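Local coordinates for leucyl-tRNA synthetase subunit alpha (Aquifex aeolicus, PDB 3O0A), which helps charge tRNA with leucine and, through its CP1 hydrolytic domain, the part described here, probably clears wrongly attached amino acids from that tRNA, at residues P143-R148 against K161-P166; D41-R46 against Y132-G137; T49-T54 against N115-E120; V12-P17 against K36-D41. All blocks are in the same frame, centred on the assembly; numbering follows the deposited sequence.

Contact 1: residues P143-R148 against K161-P166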
loop_
_atom_site.group_PDB
_atom_site.type_symbol
_atom_site.label_atom_id
_atom_site.label_comp_id
_atom_site.label_asym_id
_atom_site.label_seq_id
_atom_site.Cartn_x
_atom_site.Cartn_y
_atom_site.Cartn_z
ATOM N N PRO A 143 3.207 -8.430 -3.427
ATOM C CA PRO A 143 4.420 -9.244 -3.538
ATOM C C PRO A 143 4.352 -10.362 -4.575
ATOM O O PRO A 143 5.388 -10.743 -5.116
ATOM C CB PRO A 143 4.600 -9.849 -2.141
ATOM C CG PRO A 143 3.660 -9.170 -1.259
ATOM C CD PRO A 143 2.646 -8.420 -2.064
ATOM N N ALA A 144 3.157 -10.887 -4.843
ATOM C CA ALA A 144 3.001 -11.916 -5.877
ATOM C C ALA A 144 3.412 -11.435 -7.274
ATOM O O ALA A 144 3.811 -12.245 -8.113
ATOM C CB ALA A 144 1.570 -12.445 -5.894
ATOM N N HIS A 145 3.320 -10.128 -7.524
ATOM C CA HIS A 145 3.434 -9.596 -8.888
ATOM C C HIS A 145 4.358 -8.393 -9.046
ATOM O O HIS A 145 4.426 -7.794 -10.125
ATOM C CB HIS A 145 2.025 -9.282 -9.418
ATOM C CG HIS A 145 1.091 -10.441 -9.298
ATOM N ND1 HIS A 145 1.315 -11.638 -9.946
ATOM C CD2 HIS A 145 -0.041 -10.610 -8.574
ATOM C CE1 HIS A 145 0.355 -12.489 -9.636
ATOM N NE2 HIS A 145 -0.483 -11.888 -8.809
ATOM N N ASP A 146 5.062 -8.038 -7.972
ATOM C CA ASP A 146 6.030 -6.947 -8.006
ATOM C C ASP A 146 7.290 -7.439 -7.283
ATOM O O ASP A 146 7.239 -7.793 -6.099
ATOM C CB ASP A 146 5.431 -5.689 -7.354
ATOM C CG ASP A 146 6.344 -4.453 -7.451
ATOM O OD1 ASP A 146 7.499 -4.500 -6.978
ATOM O OD2 ASP A 146 5.876 -3.402 -7.950
ATOM N N GLN A 147 8.402 -7.497 -8.018
ATOM C CA GLN A 147 9.657 -8.027 -7.491
ATOM C C GLN A 147 10.188 -7.258 -6.286
ATOM O O GLN A 147 10.660 -7.872 -5.327
ATOM C CB GLN A 147 10.728 -8.133 -8.585
ATOM C CG GLN A 147 11.996 -8.848 -8.127
ATOM C CD GLN A 147 11.751 -10.282 -7.673
ATOM O OE1 GLN A 147 10.849 -10.961 -8.164
ATOM N NE2 GLN A 147 12.571 -10.752 -6.740
ATOM N N ARG A 148 10.118 -5.927 -6.338
ATOM C CA ARG A 148 10.530 -5.084 -5.208
ATOM C C ARG A 148 9.686 -5.432 -3.974
ATOM O O ARG A 148 10.220 -5.585 -2.875
ATOM C CB ARG A 148 10.390 -3.588 -5.542
ATOM C CG ARG A 148 10.993 -3.147 -6.880
ATOM C CD ARG A 148 12.464 -2.793 -6.733
ATOM N NE ARG A 148 12.986 -2.074 -7.896
ATOM C CZ ARG A 148 13.660 -2.633 -8.902
ATOM N NH1 ARG A 148 13.906 -3.940 -8.906
ATOM N NH2 ARG A 148 14.100 -1.882 -9.913
ATOM N N LYS A 161 -0.156 -12.957 -2.031
ATOM C CA LYS A 161 -1.485 -13.306 -2.535
ATOM C C LYS A 161 -1.512 -13.228 -4.062
ATOM O O LYS A 161 -1.335 -12.157 -4.638
ATOM C CB LYS A 161 -2.538 -12.372 -1.930
ATOM C CG LYS A 161 -3.980 -12.631 -2.358
ATOM C CD LYS A 161 -4.873 -11.623 -1.647
ATOM C CE LYS A 161 -6.337 -11.835 -1.932
ATOM N NZ LYS A 161 -7.113 -10.738 -1.274
ATOM N N VAL A 162 -1.725 -14.367 -4.708
ATOM C CA VAL A 162 -1.765 -14.414 -6.171
ATOM C C VAL A 162 -3.105 -13.908 -6.702
ATOM O O VAL A 162 -4.159 -14.370 -6.263
ATOM C CB VAL A 162 -1.486 -15.838 -6.712
ATOM C CG1 VAL A 162 -1.490 -15.838 -8.240
ATOM C CG2 VAL A 162 -0.149 -16.352 -6.182
ATOM N N VAL A 163 -3.051 -12.951 -7.630
ATOM C CA VAL A 163 -4.260 -12.442 -8.297
ATOM C C VAL A 163 -4.204 -12.451 -9.829
ATOM O O VAL A 163 -5.227 -12.300 -10.476
ATOM C CB VAL A 163 -4.679 -11.029 -7.799
ATOM C CG1 VAL A 163 -5.206 -11.106 -6.382
ATOM C CG2 VAL A 163 -3.525 -10.031 -7.924
ATOM N N VAL A 164 -3.010 -12.610 -10.391
ATOM C CA VAL A 164 -2.833 -12.731 -11.835
ATOM C C VAL A 164 -2.177 -14.078 -12.095
ATOM O O VAL A 164 -1.001 -14.280 -11.792
ATOM C CB VAL A 164 -1.975 -11.581 -12.432
ATOM C CG1 VAL A 164 -1.752 -11.796 -13.930
ATOM C CG2 VAL A 164 -2.639 -10.217 -12.186
ATOM N N LYS A 165 -2.949 -15.008 -12.638
ATOM C CA LYS A 165 -2.444 -16.350 -12.869
ATOM C C LYS A 165 -1.830 -16.494 -14.258
ATOM O O LYS A 165 -2.518 -16.281 -15.257
ATOM C CB LYS A 165 -3.546 -17.382 -12.656
ATOM C CG LYS A 165 -3.607 -17.920 -11.234
ATOM C CD LYS A 165 -4.263 -19.294 -11.207
ATOM C CE LYS A 165 -4.494 -19.771 -9.781
ATOM N NZ LYS A 165 -5.363 -20.989 -9.758
ATOM N N PRO A 166 -0.528 -16.843 -14.321
ATOM C CA PRO A 166 0.100 -17.167 -15.599
ATOM C C PRO A 166 -0.418 -18.505 -16.125
ATOM O O PRO A 166 -0.901 -19.336 -15.350
ATOM C CB PRO A 166 1.590 -17.260 -15.248
ATOM C CG PRO A 166 1.623 -17.604 -13.813
ATOM C CD PRO A 166 0.425 -16.945 -13.198
HETATM O O HOH W 1 0.376 -10.371 -3.448
#

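Contact 2: residues D41-R46 against Y132-G137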
loop_
_atom_site.group_PDB
_atom_site.type_symbol
_atom_site.label_atom_id
_atom_site.label_comp_id
_atom_site.label_asym_id
_atom_site.label_seq_id
_atom_site.Cartn_x
_atom_site.Cartn_y
_atom_site.Cartn_z
ATOM N N ASP A 41 -3.949 7.757 -0.631
ATOM C CA ASP A 41 -4.077 7.627 -2.078
ATOM C C ASP A 41 -2.792 7.024 -2.632
ATOM O O ASP A 41 -1.684 7.469 -2.299
ATOM C CB ASP A 41 -4.309 8.980 -2.739
ATOM C CG ASP A 41 -5.648 9.606 -2.378
ATOM O OD1 ASP A 41 -6.574 8.889 -1.932
ATOM O OD2 ASP A 41 -5.761 10.840 -2.567
ATOM N N VAL A 42 -2.941 6.007 -3.473
ATOM C CA VAL A 42 -1.778 5.384 -4.094
ATOM C C VAL A 42 -1.899 5.518 -5.606
ATOM O O VAL A 42 -2.986 5.446 -6.151
ATOM C CB VAL A 42 -1.559 3.885 -3.659
ATOM C CG1 VAL A 42 -1.550 3.731 -2.133
ATOM C CG2 VAL A 42 -2.583 2.937 -4.272
ATOM N N PHE A 43 -0.779 5.741 -6.280
ATOM C CA PHE A 43 -0.765 5.587 -7.724
ATOM C C PHE A 43 -0.218 4.219 -8.121
ATOM O O PHE A 43 0.779 3.765 -7.582
ATOM C CB PHE A 43 0.028 6.695 -8.412
ATOM C CG PHE A 43 0.179 6.472 -9.891
ATOM C CD1 PHE A 43 -0.877 6.737 -10.761
ATOM C CD2 PHE A 43 1.359 5.945 -10.404
ATOM C CE1 PHE A 43 -0.743 6.498 -12.133
ATOM C CE2 PHE A 43 1.497 5.706 -11.768
ATOM C CZ PHE A 43 0.444 5.980 -12.626
ATOM N N THR A 44 -0.878 3.561 -9.067
ATOM C CA THR A 44 -0.392 2.273 -9.575
ATOM C C THR A 44 -0.573 2.145 -11.077
ATOM O O THR A 44 -1.584 2.577 -11.609
ATOM C CB THR A 44 -1.083 1.054 -8.872
ATOM O OG1 THR A 44 -0.557 -0.171 -9.405
ATOM C CG2 THR A 44 -2.601 1.077 -9.044
ATOM N N THR A 45 0.403 1.542 -11.754
ATOM C CA THR A 45 0.239 1.182 -13.163
ATOM C C THR A 45 -0.314 -0.240 -13.274
ATOM O O THR A 45 -0.468 -0.770 -14.377
ATOM C CB THR A 45 1.565 1.289 -13.952
ATOM O OG1 THR A 45 2.533 0.391 -13.389
ATOM C CG2 THR A 45 2.099 2.715 -13.887
ATOM N N ARG A 46 -0.608 -0.841 -12.120
ATOM C CA ARG A 46 -1.121 -2.211 -12.051
ATOM C C ARG A 46 -2.441 -2.331 -11.270
ATOM O O ARG A 46 -2.536 -3.108 -10.312
ATOM C CB ARG A 46 -0.059 -3.151 -11.471
ATOM C CG ARG A 46 1.180 -3.382 -12.377
ATOM C CD ARG A 46 0.832 -3.942 -13.755
ATOM N NE ARG A 46 0.094 -5.205 -13.712
ATOM C CZ ARG A 46 0.643 -6.411 -13.563
ATOM N NH1 ARG A 46 1.961 -6.555 -13.422
ATOM N NH2 ARG A 46 -0.135 -7.488 -13.557
ATOM N N TYR A 132 9.433 9.120 -2.490
ATOM C CA TYR A 132 8.329 10.068 -2.382
ATOM C C TYR A 132 7.905 10.621 -3.750
ATOM O O TYR A 132 6.737 10.936 -3.966
ATOM C CB TYR A 132 8.669 11.198 -1.399
ATOM C CG TYR A 132 7.492 12.110 -1.114
ATOM C CD1 TYR A 132 6.319 11.608 -0.549
ATOM C CD2 TYR A 132 7.545 13.462 -1.425
ATOM C CE1 TYR A 132 5.232 12.436 -0.293
ATOM C CE2 TYR A 132 6.456 14.304 -1.171
ATOM C CZ TYR A 132 5.310 13.778 -0.603
ATOM O OH TYR A 132 4.235 14.607 -0.355
ATOM N N GLU A 133 8.868 10.705 -4.667
ATOM C CA GLU A 133 8.659 11.295 -5.985
ATOM C C GLU A 133 7.876 10.403 -6.947
ATOM O O GLU A 133 7.360 10.888 -7.962
ATOM C CB GLU A 133 10.011 11.672 -6.613
ATOM C CG GLU A 133 10.798 12.737 -5.831
ATOM C CD GLU A 133 11.391 12.227 -4.516
ATOM O OE1 GLU A 133 11.717 11.025 -4.418
ATOM O OE2 GLU A 133 11.527 13.037 -3.568
ATOM N N TYR A 134 7.811 9.106 -6.661
ATOM C CA TYR A 134 7.001 8.221 -7.489
ATOM C C TYR A 134 5.539 8.367 -7.113
ATOM O O TYR A 134 5.170 8.121 -5.959
ATOM C CB TYR A 134 7.379 6.746 -7.350
ATOM C CG TYR A 134 6.427 5.872 -8.162
ATOM C CD1 TYR A 134 6.517 5.823 -9.554
ATOM C CD2 TYR A 134 5.403 5.146 -7.539
ATOM C CE1 TYR A 134 5.634 5.047 -10.308
ATOM C CE2 TYR A 134 4.513 4.369 -8.283
ATOM C CZ TYR A 134 4.643 4.322 -9.666
ATOM O OH TYR A 134 3.771 3.557 -10.420
ATOM N N GLY A 135 4.709 8.734 -8.090
ATOM C CA GLY A 135 3.266 8.853 -7.851
ATOM C C GLY A 135 2.898 9.773 -6.699
ATOM O O GLY A 135 3.313 10.935 -6.662
ATOM N N THR A 136 2.117 9.241 -5.761
ATOM C CA THR A 136 1.683 9.981 -4.584
ATOM C C THR A 136 2.653 9.817 -3.417
ATOM O O THR A 136 2.417 10.350 -2.324
ATOM C CB THR A 136 0.335 9.459 -4.068
ATOM O OG1 THR A 136 0.482 8.076 -3.722
ATOM C CG2 THR A 136 -0.771 9.619 -5.115
ATOM N N GLY A 137 3.706 9.036 -3.620
ATOM C CA GLY A 137 4.647 8.733 -2.537
ATOM C C GLY A 137 4.187 7.617 -1.611
ATOM O O GLY A 137 4.836 7.339 -0.598
HETATM O O HOH W 2 2.120 6.332 -5.808
HETATM O O HOH W 3 2.930 0.714 -10.144
#

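Contact 3: residues T49-T54 against N115-E120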
loop_
_atom_site.group_PDB
_atom_site.type_symbol
_atom_site.label_atom_id
_atom_site.label_comp_id
_atom_site.label_asym_id
_atom_site.label_seq_id
_atom_site.Cartn_x
_atom_site.Cartn_y
_atom_site.Cartn_z
ATOM N N THR A 49 -4.051 -5.666 -10.279
ATOM C CA THR A 49 -3.514 -6.440 -9.153
ATOM C C THR A 49 -4.027 -5.978 -7.777
ATOM O O THR A 49 -3.552 -6.462 -6.737
ATOM C CB THR A 49 -1.964 -6.431 -9.139
ATOM O OG1 THR A 49 -1.471 -5.120 -8.828
ATOM C CG2 THR A 49 -1.404 -6.898 -10.497
ATOM N N VAL A 50 -4.997 -5.062 -7.769
ATOM C CA VAL A 50 -5.417 -4.416 -6.513
ATOM C C VAL A 50 -5.918 -5.431 -5.465
ATOM O O VAL A 50 -5.719 -5.247 -4.260
ATOM C CB VAL A 50 -6.457 -3.284 -6.761
ATOM C CG1 VAL A 50 -7.778 -3.859 -7.262
ATOM C CG2 VAL A 50 -6.669 -2.423 -5.462
ATOM N N PHE A 51 -6.552 -6.513 -5.921
ATOM C CA PHE A 51 -7.040 -7.515 -4.971
ATOM C C PHE A 51 -5.885 -8.255 -4.299
ATOM O O PHE A 51 -6.078 -8.917 -3.279
ATOM C CB PHE A 51 -7.996 -8.504 -5.643
ATOM C CG PHE A 51 -9.347 -7.916 -5.968
ATOM C CD1 PHE A 51 -9.534 -7.162 -7.125
ATOM C CD2 PHE A 51 -10.441 -8.135 -5.119
ATOM C CE1 PHE A 51 -10.793 -6.614 -7.441
ATOM C CE2 PHE A 51 -11.710 -7.604 -5.424
ATOM C CZ PHE A 51 -11.887 -6.834 -6.588
ATOM N N GLY A 52 -4.690 -8.128 -4.873
ATOM C CA GLY A 52 -3.504 -8.820 -4.368
ATOM C C GLY A 52 -2.659 -7.974 -3.444
ATOM O O GLY A 52 -1.594 -8.407 -3.009
ATOM N N ALA A 53 -3.138 -6.770 -3.128
ATOM C CA ALA A 53 -2.412 -5.896 -2.206
ATOM C C ALA A 53 -2.467 -6.484 -0.805
ATOM O O ALA A 53 -3.547 -6.696 -0.253
ATOM C CB ALA A 53 -2.969 -4.455 -2.242
ATOM N N THR A 54 -1.298 -6.791 -0.251
ATOM C CA THR A 54 -1.236 -7.376 1.097
ATOM C C THR A 54 -0.603 -6.441 2.124
ATOM O O THR A 54 -0.531 -6.772 3.322
ATOM C CB THR A 54 -0.504 -8.730 1.093
ATOM O OG1 THR A 54 0.847 -8.545 0.661
ATOM C CG2 THR A 54 -1.202 -9.717 0.162
ATOM N N ASN A 115 -8.496 -2.097 2.013
ATOM C CA ASN A 115 -8.421 -2.207 0.561
ATOM C C ASN A 115 -9.828 -1.988 -0.009
ATOM O O ASN A 115 -10.753 -2.750 0.306
ATOM C CB ASN A 115 -7.889 -3.604 0.212
ATOM C CG ASN A 115 -7.680 -3.803 -1.277
ATOM O OD1 ASN A 115 -8.307 -3.140 -2.105
ATOM N ND2 ASN A 115 -6.784 -4.724 -1.624
ATOM N N PRO A 116 -10.009 -0.942 -0.838
ATOM C CA PRO A 116 -11.348 -0.603 -1.354
ATOM C C PRO A 116 -11.899 -1.673 -2.307
ATOM O O PRO A 116 -13.102 -1.702 -2.558
ATOM C CB PRO A 116 -11.107 0.715 -2.104
ATOM C CG PRO A 116 -9.682 0.655 -2.507
ATOM C CD PRO A 116 -8.979 -0.026 -1.356
ATOM N N ALA A 117 -11.026 -2.539 -2.827
ATOM C CA ALA A 117 -11.464 -3.569 -3.783
ATOM C C ALA A 117 -12.183 -4.728 -3.089
ATOM O O ALA A 117 -13.162 -5.267 -3.611
ATOM C CB ALA A 117 -10.281 -4.089 -4.584
ATOM N N ASN A 118 -11.695 -5.107 -1.912
ATOM C CA ASN A 118 -12.165 -6.321 -1.241
ATOM C C ASN A 118 -12.460 -6.168 0.257
ATOM O O ASN A 118 -12.902 -7.129 0.900
ATOM C CB ASN A 118 -11.178 -7.475 -1.480
ATOM C CG ASN A 118 -9.784 -7.165 -0.965
ATOM O OD1 ASN A 118 -9.608 -6.281 -0.125
ATOM N ND2 ASN A 118 -8.786 -7.892 -1.465
ATOM N N GLY A 119 -12.201 -4.982 0.806
ATOM C CA GLY A 119 -12.466 -4.688 2.214
ATOM C C GLY A 119 -11.498 -5.303 3.218
ATOM O O GLY A 119 -11.705 -5.201 4.434
ATOM N N GLU A 120 -10.442 -5.938 2.721
ATOM C CA GLU A 120 -9.428 -6.540 3.585
ATOM C C GLU A 120 -8.602 -5.453 4.240
ATOM O O GLU A 120 -8.365 -4.405 3.641
ATOM C CB GLU A 120 -8.531 -7.496 2.807
ATOM C CG GLU A 120 -9.271 -8.743 2.362
ATOM C CD GLU A 120 -8.448 -9.676 1.507
ATOM O OE1 GLU A 120 -7.249 -9.411 1.257
ATOM O OE2 GLU A 120 -9.028 -10.699 1.084
HETATM O O HOH W 4 -6.049 -7.546 -0.189
#

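Contact 4: residues V12-P17 against K36-D41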
loop_
_atom_site.group_PDB
_atom_site.type_symbol
_atom_site.label_atom_id
_atom_site.label_comp_id
_atom_site.label_asym_id
_atom_site.label_seq_id
_atom_site.Cartn_x
_atom_site.Cartn_y
_atom_site.Cartn_z
ATOM N N VAL A 12 -7.491 4.248 6.105
ATOM C CA VAL A 12 -7.492 3.698 7.451
ATOM C C VAL A 12 -8.806 4.095 8.104
ATOM O O VAL A 12 -9.100 5.290 8.254
ATOM C CB VAL A 12 -6.293 4.215 8.273
ATOM C CG1 VAL A 12 -6.363 3.704 9.691
ATOM C CG2 VAL A 12 -4.973 3.811 7.618
ATOM N N GLU A 13 -9.603 3.087 8.459
ATOM C CA GLU A 13 -10.839 3.321 9.201
ATOM C C GLU A 13 -10.522 3.645 10.652
ATOM O O GLU A 13 -9.714 2.957 11.288
ATOM C CB GLU A 13 -11.728 2.086 9.152
ATOM C CG GLU A 13 -12.213 1.738 7.759
ATOM C CD GLU A 13 -12.984 0.439 7.753
ATOM O OE1 GLU A 13 -13.709 0.188 8.739
ATOM O OE2 GLU A 13 -12.828 -0.353 6.799
ATOM N N ILE A 14 -11.152 4.698 11.162
ATOM C CA ILE A 14 -10.977 5.108 12.558
ATOM C C ILE A 14 -12.350 5.232 13.214
ATOM O O ILE A 14 -13.068 6.213 12.987
ATOM C CB ILE A 14 -10.201 6.449 12.667
ATOM C CG1 ILE A 14 -8.795 6.352 12.041
ATOM C CG2 ILE A 14 -10.135 6.931 14.122
ATOM C CD1 ILE A 14 -7.851 5.421 12.768
ATOM N N GLU A 15 -12.680 4.227 14.023
ATOM C CA GLU A 15 -14.000 4.055 14.646
ATOM C C GLU A 15 -14.292 5.100 15.728
ATOM O O GLU A 15 -15.445 5.509 15.924
ATOM C CB GLU A 15 -14.091 2.633 15.222
ATOM C CG GLU A 15 -15.340 2.310 16.034
ATOM C CD GLU A 15 -16.599 2.224 15.183
ATOM O OE1 GLU A 15 -16.528 1.693 14.048
ATOM O OE2 GLU A 15 -17.660 2.683 15.655
ATOM N N GLU A 16 -13.242 5.523 16.423
ATOM C CA GLU A 16 -13.377 6.483 17.515
ATOM C C GLU A 16 -12.455 7.688 17.270
ATOM O O GLU A 16 -11.414 7.806 17.906
ATOM C CB GLU A 16 -13.044 5.810 18.848
ATOM C CG GLU A 16 -14.026 4.716 19.279
ATOM C CD GLU A 16 -13.829 4.291 20.728
ATOM O OE1 GLU A 16 -12.710 3.844 21.075
ATOM O OE2 GLU A 16 -14.793 4.420 21.520
ATOM N N PRO A 17 -12.838 8.592 16.344
ATOM C CA PRO A 17 -11.936 9.689 15.963
ATOM C C PRO A 17 -11.429 10.564 17.125
ATOM O O PRO A 17 -10.279 11.009 17.082
ATOM C CB PRO A 17 -12.789 10.523 15.001
ATOM C CG PRO A 17 -13.781 9.556 14.450
ATOM C CD PRO A 17 -14.119 8.670 15.615
ATOM N N LYS A 36 -14.857 9.067 9.190
ATOM C CA LYS A 36 -14.160 8.111 10.062
ATOM C C LYS A 36 -13.077 7.370 9.264
ATOM O O LYS A 36 -12.906 6.148 9.382
ATOM C CB LYS A 36 -15.142 7.160 10.756
ATOM C CG LYS A 36 -15.943 7.832 11.887
ATOM C CD LYS A 36 -16.838 6.825 12.593
ATOM C CE LYS A 36 -17.366 7.383 13.908
ATOM N NZ LYS A 36 -18.350 6.468 14.564
ATOM N N ARG A 37 -12.367 8.147 8.443
ATOM C CA ARG A 37 -11.301 7.629 7.570
ATOM C C ARG A 37 -10.135 8.586 7.472
ATOM O O ARG A 37 -10.330 9.801 7.538
ATOM C CB ARG A 37 -11.825 7.432 6.147
ATOM C CG ARG A 37 -12.844 6.348 6.006
ATOM C CD ARG A 37 -13.392 6.338 4.596
ATOM N NE ARG A 37 -14.350 5.249 4.471
ATOM C CZ ARG A 37 -14.931 4.867 3.340
ATOM N NH1 ARG A 37 -14.673 5.492 2.201
ATOM N NH2 ARG A 37 -15.784 3.851 3.360
ATOM N N ILE A 38 -8.938 8.023 7.295
ATOM C CA ILE A 38 -7.766 8.770 6.832
ATOM C C ILE A 38 -7.356 8.149 5.515
ATOM O O ILE A 38 -7.007 6.977 5.465
ATOM C CB ILE A 38 -6.586 8.723 7.835
ATOM C CG1 ILE A 38 -7.003 9.337 9.195
ATOM C CG2 ILE A 38 -5.335 9.427 7.241
ATOM C CD1 ILE A 38 -7.227 10.836 9.208
ATOM N N TYR A 39 -7.448 8.915 4.434
ATOM C CA TYR A 39 -7.186 8.341 3.116
ATOM C C TYR A 39 -5.702 8.228 2.817
ATOM O O TYR A 39 -4.940 9.152 3.108
ATOM C CB TYR A 39 -7.867 9.165 2.030
ATOM C CG TYR A 39 -9.355 8.896 1.945
ATOM C CD1 TYR A 39 -9.832 7.732 1.329
ATOM C CD2 TYR A 39 -10.279 9.789 2.470
ATOM C CE1 TYR A 39 -11.193 7.472 1.228
ATOM C CE2 TYR A 39 -11.655 9.532 2.375
ATOM C CZ TYR A 39 -12.097 8.370 1.758
ATOM O OH TYR A 39 -13.440 8.093 1.656
ATOM N N ILE A 40 -5.326 7.111 2.192
ATOM C CA ILE A 40 -3.981 6.945 1.636
ATOM C C ILE A 40 -4.143 6.705 0.147
ATOM O O ILE A 40 -4.431 5.589 -0.287
ATOM C CB ILE A 40 -3.253 5.753 2.294
ATOM C CG1 ILE A 40 -3.224 5.929 3.815
ATOM C CG2 ILE A 40 -1.827 5.587 1.753
ATOM C CD1 ILE A 40 -4.417 5.359 4.530
ATOM N N ASP A 41 -3.949 7.757 -0.631
ATOM C CA ASP A 41 -4.077 7.627 -2.078
ATOM C C ASP A 41 -2.792 7.024 -2.632
ATOM O O ASP A 41 -1.684 7.469 -2.299
ATOM C CB ASP A 41 -4.309 8.980 -2.739
ATOM C CG ASP A 41 -5.648 9.606 -2.378
ATOM O OD1 ASP A 41 -6.574 8.889 -1.932
ATOM O OD2 ASP A 41 -5.761 10.840 -2.567
#

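Contact 1: residues P143-R148 against K161-P166
The imidazole of His-145 lies between two aliphatic groups: CB of Val-164 sits over one face, toward the rim and 4.0 Å from the ring centroid, in a CH-pi contact, while CB of the preceding Ala-144 lies against the opposite face, also toward its rim. At the edge, practically in the ring plane, the backbone N of Val-163 points its hydrogen at His-145 NE2 over 3.0 Å, with an angle of 167° at the hydrogen. With chi1 at -53°, CG sits beside the backbone N and opposite the carbonyl carbon, and this carries the ring across to 161-166. Beside that bond, CG2 of Val-163 approaches His-145 CD2 to 3.6 Å. Ala-144 also pushes its CB to 3.2 Å from Lys-161 O, and a water accepts from both Ala-144 N and Lys-161 N, bridging the two backbones where no direct bond is made. The contact ties the turn leading into helix 147-156, capped by Asp-146 through a bond to Asp-149 N, to the chain that enters strand 164-165. At the other ring nitrogen, ND1 is bonded to Tyr-177 O. Because NE2 receives a backbone N-H and ND1 faces a carbonyl, the bonds at both nitrogens set the rotation of this buried ring and are consistent with a proton on ND1.

Contact 2: residues D41-R46 against Y132-G137
Phe-43 reaches across to the turn 134-137 along its whole near side. Its CB rests 3.9 Å from Gly-135 CA, a close approach at a residue with no side chain and with positive phi, in the type II' turn closed by Gly-137 N bonding to Tyr-134 O. CG stands anti to the backbone N (chi1 174°), which swings the ring out so that CD2 and then CE2 run past the end of Tyr-134; each is 3.4 Å from Tyr-134 OH, which meets the Phe-43 ring at its edge. The two rings meet obliquely, their planes at 59°. A water that lies 3.0 Å from Tyr-134 OH also accepts from Thr-45 N. At Asp-41, Thr-136 OG1 donates to Asp-41 O over 2.7 Å, tilted from the carbonyl plane, and a second water accepts from both Phe-43 N and Thr-136 N. Strand 37-44 is an outermost strand of its sheet, paired on its other side with strand 6-13 (Val-42 with Ile-8, Thr-44 with Ala-6). On its outer edge Asp-41 O is therefore answered by a hydroxyl and Phe-43 N by a water instead of by a further strand, with the Phe-43 and Tyr-134 rings packed beside them.

Contact 3: residues T49-T54 against N115-E120
Ala-117 places its methyl over the centre of the Phe-51 ring, CB 3.7 Å from the centroid, a near-vertical CH-pi contact. The same CB meets Val-50 CG1 at 3.7 Å, so one methyl fills the angle between two neighbouring side chains. Asn-118 slides past the ring in the opposite direction, its CB 3.8 Å from Phe-51 CD2, with its amide plane steeply inclined to the ring. The direct hydrogen bond comes from the amide of Asn-115, whose CG is anti to the backbone N (chi1 -176°), bringing ND2 to Val-50 O: the bond is 2.9 Å long and nearly straight at 163°, with the acceptor close to the amide plane. That carbonyl also takes Ala-53 N, which arrives from the other face of its plane. Here a 3-10 segment, 49-52, leading toward strand 55-58, docks on the connection 115-120 of the beta hairpin formed by strands 106-114 and 121-127. Two Asx turns shape the connection: Asn-115 OD1 accepts from Ala-117 N at 2.9 Å, which holds the amide in position, and Asn-118 OD1 accepts from Glu-120 N. A water accepts from Asn-115 ND2 and Asn-118 ND2 and lies within bonding distance of Ala-53 O and Glu-120 OE1, though not every acceptor around it can receive a proton at once. Outside this shell, Ile-201 and Trp-204 of helix 194-207 pack on Phe-51, and Lys-161 NZ binds both Phe-51 O and Glu-120 OE1.

Contact 4: residues V12-P17 against K36-D41
Lys-36 stretches its aliphatic chain over the loop that follows strand 6-13: CB lies 3.2 Å from Ile-14 O, CG 3.8 Å from Pro-17 CG, and CE faces Pro-17 CD. Extended beyond CG, the chain ends with NZ in a weak hydrogen bond to Glu-15 O and a long salt bridge, 4.0 Å, to Glu-15 OE2. This is the end of an antiparallel pairing in which strands 6-13 and 37-44 are neighbours in the sheet although helix 26-35 lies between them in sequence; Lys-36, with positive phi, is where the chain leaves that helix for the second strand. Val-12 and Ile-38 form a hydrogen-bonded pair, Val-12 N to Ile-38 O at 2.8 Å with the reciprocal bond from Ile-38 N, and Glu-13 and Arg-37 form the next, non-hydrogen-bonded pair. Beyond them Ile-14 N still donates to Lys-36 O, almost straight at 176° but from above the carbonyl plane. The Val-12 and Ile-38 face is apolar and packs on Leu-64 and Leu-68 of helix 64-74, which the Cys-23–Cys-70 disulfide ties to the loop before helix 26-35. On the Glu-13 and Arg-37 face, Arg-37 NH1 donates to Tyr-39 OH at 2.9 Å, near the guanidinium plane. Val-12 CG2 and Ile-40 CD1, at 3.5 Å, are closer than usual van der Waals contact for two carbons.

Overall arrangement
Contact 4 closes first along the chain and hands strand 37-44 on to contact 2: the two share Asp-41, one at each end of that strand, with centres 19 Å apart. Contact 3 falls within the span of chain that contact 2 brackets, and contact 1 follows last. Strand 37-44 is an outer strand of the three-stranded antiparallel sheet, and the chain after it passes into 49-54 of contact 3. Contacts 1 and 3 meet, their centres 13 Å apart and joined by the Lys-161 to Glu-120 salt bridge. Arg-46 packs against Val-164, linking contacts 1 and 2. Contacts 1 and 4 lie on opposite sides of the chain's centre, their centres about 27 Å apart, so together the four span much of this compact hydrolytic domain.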